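Local coordinates for protein microbial serine proteinases; subtilisin (Bacillus subtilis, PDB 2GKO) that hydrolyses peptide bonds as a calcium-loaded, cold-adapted serine protease of the subtilisin family, at residues G27-V32 with N47-K52; S78-G83 with A96-Y101. All blocks are in the same frame, centred on the assembly; numbering follows the deposited sequence.

Overall arrangement
Contact 1 and contact 2 share three parallel neighbouring strands of the central sheet and one calcium ion, and their centres lie about 7 Å apart. Strand 97-102, the sheet side of contact 2, runs between the two strands of contact 1. It is probably hydrogen-bonded to strand 29-34 and to Asn-47, just ahead of strand 48-53: Ile-30 N lies 2.8 Å from Asp-97 O, and Asn-47 O 2.8 Å from Leu-98 N. Contact 1 supplies Asn-29 and Glu-49 to the metal, contact 2 supplies Asp-97, and the same three waters serve both. The helix of contact 2, 71-80, which packs on the calcium-bearing strand, starts at His-71, a residue of the pocket holding phenylmethanesulfonic acid.

Contact 1. Residues G27-V32 with N47-K52; sequences GINIAV and NVEQCK. With CA (calcium ion), chain B.
A calcium site near the beginnings of the parallel strands 29-34 and 48-53 of the subtilisin sheet joins Asn-29 and Glu-49. Strand 97-102 runs between them, so the two residues meet through the metal rather than through backbone bonds. Asn-29 OD1 binds calcium at 2.2 Å. Glu-49 comes from the other strand with CG anti to its backbone N (chi1 -168°) and an extended chain, and it grips the ion with both carboxylate oxygens, though unevenly: Glu-49 OE2 lies 2.7 Å from calcium. The amide and carboxylate planes are 51° apart. An amide suits position 29 because its oxygen serves the metal while Asn-29 ND2 is hydrogen-bonded to Lys-132 O and Thr-131 OG1, which fixes the amide's rotation. A carboxylate suits position 49, where it brings charge to the cation and Glu-49 OE1 also accepts a hydrogen bond from Trp-99 NE1. Three waters and Asp-97 OD2 complete seven ligating atoms. Common ligation explains why Asn-29 OD1 and Glu-49 OE1 stand 2.9 Å apart without a hydrogen bond. Metal-bound water 1 donates to Gly-27 O at 2.8 Å.

Contact 2. Residues S78-G83 with A96-Y101; sequences SALANG and ADLWAY. With CA (calcium ion), chain B.
Leu-80, in the last part of helix 71-80, lays its branched tip against the start of strand 97-102, and apolar packing carries almost the whole contact. Its CD2 methyl does most of the touching: Leu-80 CD2 lies 3.8 Å from Leu-98 CB and 4.0 Å from Ala-96 CB, and it also rests on the backbone between them, Leu-80 CD2 being 3.9 Å from Asp-97 C. Leu-80 CD1 comes nearest to Leu-98 CB, at 4.1 Å. Leu-80 CG sits between the backbone N and the carbonyl carbon, the crowded rotamer (chi1 54°), and this sends the methyls across to the strand. The Leu-80 and Leu-98 side chains meet at about a right angle. A branched leucine at 80 suits this buried strand surface by offering it two methyls, and Leu-98 answers with its apolar CB. Small Ala-96 leaves room for the leucine tip while its methyl also touches Ile-30 of the adjoining strand, and Leu-98 touches Val-32 there.

Metal binding occupies the residue between. The side chain of Asp-97 starts away from the helix, and Asp-97 OD2 binds calcium at 2.2 Å; the carboxylate is well matched to the cation it shares with Asn-29 and Glu-49. Trp-99 leaves the strand in the same sense, and metal-bound water 3 lies in the plane of its indole, at the ring edge, 3.7 Å from Trp-99 CZ2.

No hydrogen bond crosses between the two segments. A polar tie nearby goes to Asn-47, whose ND2 donates to Leu-80 O.

Helix 71-80 lies against the sheet through Leu-80, whereas Trp-99 and Tyr-101 touch helix 112-129. Helices covering a central, mostly parallel sheet in this way mark the three-layer alpha/beta/alpha fold of the subtilases.

Contact 1. Residues G27-V32 with N47-K52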
# COMPACT_ATOMS: atom_id res chain seq x y z
N GLY A 27 2.31 10.46 13.66
CA GLY A 27 0.92 10.75 13.92
C GLY A 27 -0.07 10.11 12.97
O GLY A 27 -1.25 10.07 13.30
N ILE A 28 0.40 9.59 11.84
CA ILE A 28 -0.49 9.01 10.85
C ILE A 28 -0.55 7.53 11.06
O ILE A 28 0.47 6.88 11.28
CB ILE A 28 -0.03 9.33 9.43
CG1 ILE A 28 0.20 10.84 9.25
CG2 ILE A 28 -1.06 8.81 8.42
CD1 ILE A 28 -0.99 11.71 9.52
N ASN A 29 -1.76 6.97 10.96
CA ASN A 29 -1.97 5.53 11.19
C ASN A 29 -2.11 4.82 9.86
O ASN A 29 -2.88 5.25 9.02
CB ASN A 29 -3.24 5.32 12.02
CG ASN A 29 -3.26 6.18 13.25
OD1 ASN A 29 -2.54 5.88 14.22
ND2 ASN A 29 -4.00 7.29 13.20
N ILE A 30 -1.29 3.80 9.64
CA ILE A 30 -1.42 2.94 8.48
C ILE A 30 -2.06 1.64 8.94
O ILE A 30 -1.50 0.86 9.71
CB ILE A 30 -0.05 2.69 7.78
CG1 ILE A 30 0.60 4.02 7.37
CG2 ILE A 30 -0.25 1.82 6.55
CD1 ILE A 30 1.98 3.87 6.74
N ALA A 31 -3.27 1.41 8.43
CA ALA A 31 -4.01 0.21 8.70
C ALA A 31 -3.74 -0.81 7.61
O ALA A 31 -4.22 -0.68 6.48
CB ALA A 31 -5.52 0.52 8.82
N VAL A 32 -2.97 -1.82 7.96
CA VAL A 32 -2.61 -2.86 7.04
C VAL A 32 -3.61 -3.98 7.22
O VAL A 32 -3.61 -4.71 8.22
CB VAL A 32 -1.16 -3.34 7.30
CG1 VAL A 32 -0.84 -4.50 6.41
CG2 VAL A 32 -0.17 -2.17 7.06
N ASN A 47 6.32 0.45 16.37
CA ASN A 47 5.27 1.17 15.68
C ASN A 47 3.89 0.54 15.85
O ASN A 47 2.90 1.10 15.41
CB ASN A 47 5.58 1.33 14.20
CG ASN A 47 6.60 2.43 13.96
OD1 ASN A 47 6.69 3.36 14.75
ND2 ASN A 47 7.33 2.35 12.85
N VAL A 48 3.82 -0.60 16.51
CA VAL A 48 2.53 -1.27 16.68
C VAL A 48 1.64 -0.44 17.62
O VAL A 48 2.00 -0.16 18.77
CB VAL A 48 2.68 -2.68 17.23
CG1 VAL A 48 1.32 -3.27 17.54
CG2 VAL A 48 3.42 -3.57 16.24
N GLU A 49 0.46 -0.08 17.13
CA GLU A 49 -0.52 0.62 17.94
C GLU A 49 -1.81 -0.18 18.14
O GLU A 49 -2.29 -0.28 19.26
CB GLU A 49 -0.83 1.97 17.31
CG GLU A 49 -1.61 2.89 18.23
CD GLU A 49 -1.62 4.28 17.67
OE1 GLU A 49 -2.38 4.52 16.76
OE2 GLU A 49 -0.80 5.13 18.11
N GLN A 50 -2.35 -0.71 17.05
CA GLN A 50 -3.53 -1.57 17.07
C GLN A 50 -3.22 -2.93 16.46
O GLN A 50 -2.35 -3.05 15.59
CB GLN A 50 -4.71 -0.93 16.33
CG GLN A 50 -5.15 0.38 17.00
CD GLN A 50 -6.54 0.84 16.60
OE1 GLN A 50 -6.96 1.96 16.95
NE2 GLN A 50 -7.25 0.01 15.86
N CYS A 51 -3.91 -3.94 16.96
CA CYS A 51 -3.69 -5.32 16.55
C CYS A 51 -5.02 -6.03 16.78
O CYS A 51 -5.39 -6.30 17.92
CB CYS A 51 -2.56 -5.94 17.37
SG CYS A 51 -2.31 -7.69 17.22
N LYS A 52 -5.78 -6.23 15.70
CA LYS A 52 -7.16 -6.70 15.76
C LYS A 52 -7.36 -7.76 14.69
O LYS A 52 -6.80 -7.68 13.59
CB LYS A 52 -8.13 -5.54 15.55
CG LYS A 52 -8.04 -4.48 16.66
CD LYS A 52 -8.92 -3.29 16.40
CE LYS A 52 -8.94 -2.34 17.62
NZ LYS A 52 -9.57 -1.03 17.33
CA CA B . -1.99 6.66 16.18
O HOH W 1 -2.17 8.71 15.52
O HOH W 2 -1.72 7.57 18.27
O HOH W 3 -4.26 6.80 16.67

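Contact 2. Residues S78-G83 with A96-Y101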
# COMPACT_ATOMS: atom_id res chain seq x y z
N SER A 78 7.35 -2.63 4.41
CA SER A 78 7.63 -1.70 3.34
C SER A 78 7.05 -0.34 3.69
O SER A 78 7.62 0.71 3.36
CB SER A 78 7.09 -2.19 1.99
OG SER A 78 7.74 -3.39 1.58
N ALA A 79 5.89 -0.34 4.35
CA ALA A 79 5.22 0.89 4.71
C ALA A 79 5.93 1.65 5.85
O ALA A 79 6.04 2.88 5.80
CB ALA A 79 3.77 0.61 5.11
N LEU A 80 6.36 0.93 6.88
CA LEU A 80 6.76 1.60 8.13
C LEU A 80 7.79 0.91 9.04
O LEU A 80 7.90 1.26 10.21
CB LEU A 80 5.50 2.01 8.93
CG LEU A 80 4.44 0.95 9.25
CD1 LEU A 80 4.97 -0.21 10.08
CD2 LEU A 80 3.29 1.64 9.99
N ALA A 81 8.55 -0.05 8.52
CA ALA A 81 9.65 -0.65 9.31
C ALA A 81 10.58 0.50 9.77
O ALA A 81 10.75 1.48 9.06
CB ALA A 81 10.42 -1.66 8.50
N ASN A 82 11.13 0.38 10.97
CA ASN A 82 11.81 1.51 11.60
C ASN A 82 13.30 1.27 11.84
O ASN A 82 13.91 2.04 12.58
CB ASN A 82 11.13 1.86 12.93
CG ASN A 82 11.24 0.75 13.95
OD1 ASN A 82 11.99 -0.19 13.78
ND2 ASN A 82 10.40 0.81 15.00
N GLY A 83 13.84 0.22 11.25
CA GLY A 83 15.24 -0.14 11.39
C GLY A 83 15.61 -0.81 12.70
O GLY A 83 16.78 -1.11 12.92
N ALA A 96 5.31 6.32 11.35
CA ALA A 96 3.87 6.05 11.34
C ALA A 96 3.45 5.00 12.39
O ALA A 96 4.27 4.23 12.92
CB ALA A 96 3.42 5.63 9.94
N ASP A 97 2.16 5.00 12.71
CA ASP A 97 1.60 4.07 13.67
C ASP A 97 0.98 2.93 12.88
O ASP A 97 0.19 3.17 11.98
CB ASP A 97 0.50 4.73 14.47
CG ASP A 97 0.95 5.95 15.26
OD1 ASP A 97 2.17 6.13 15.48
OD2 ASP A 97 0.12 6.75 15.72
N LEU A 98 1.30 1.70 13.24
CA LEU A 98 0.75 0.53 12.57
C LEU A 98 -0.53 0.05 13.24
O LEU A 98 -0.55 -0.20 14.45
CB LEU A 98 1.76 -0.63 12.57
CG LEU A 98 1.30 -1.97 12.01
CD1 LEU A 98 0.88 -1.82 10.54
CD2 LEU A 98 2.40 -2.97 12.20
N TRP A 99 -1.60 -0.08 12.45
CA TRP A 99 -2.82 -0.77 12.85
C TRP A 99 -2.87 -2.04 12.03
O TRP A 99 -3.14 -2.01 10.83
CB TRP A 99 -4.07 0.06 12.56
CG TRP A 99 -4.19 1.30 13.33
CD1 TRP A 99 -3.26 1.86 14.18
CD2 TRP A 99 -5.30 2.20 13.32
NE1 TRP A 99 -3.74 3.03 14.71
CE2 TRP A 99 -4.99 3.28 14.19
CE3 TRP A 99 -6.54 2.20 12.67
CZ2 TRP A 99 -5.87 4.34 14.42
CZ3 TRP A 99 -7.41 3.26 12.89
CH2 TRP A 99 -7.08 4.30 13.77
N ALA A 100 -2.53 -3.15 12.68
CA ALA A 100 -2.43 -4.45 12.05
C ALA A 100 -3.81 -5.09 12.18
O ALA A 100 -4.19 -5.52 13.28
CB ALA A 100 -1.34 -5.31 12.72
N TYR A 101 -4.56 -5.10 11.08
CA TYR A 101 -5.92 -5.67 11.05
C TYR A 101 -5.88 -6.96 10.22
O TYR A 101 -5.65 -6.93 9.00
CB TYR A 101 -6.89 -4.68 10.42
CG TYR A 101 -7.32 -3.52 11.29
CD1 TYR A 101 -6.70 -3.22 12.51
CD2 TYR A 101 -8.37 -2.69 10.87
CE1 TYR A 101 -7.11 -2.11 13.30
CE2 TYR A 101 -8.81 -1.62 11.64
CZ TYR A 101 -8.17 -1.32 12.86
OH TYR A 101 -8.62 -0.24 13.57
CA CA B . -1.99 6.66 16.18
O HOH W 2 -1.72 7.57 18.27
O HOH W 3 -4.26 6.80 16.67
O HOH W 1 -2.17 8.71 15.52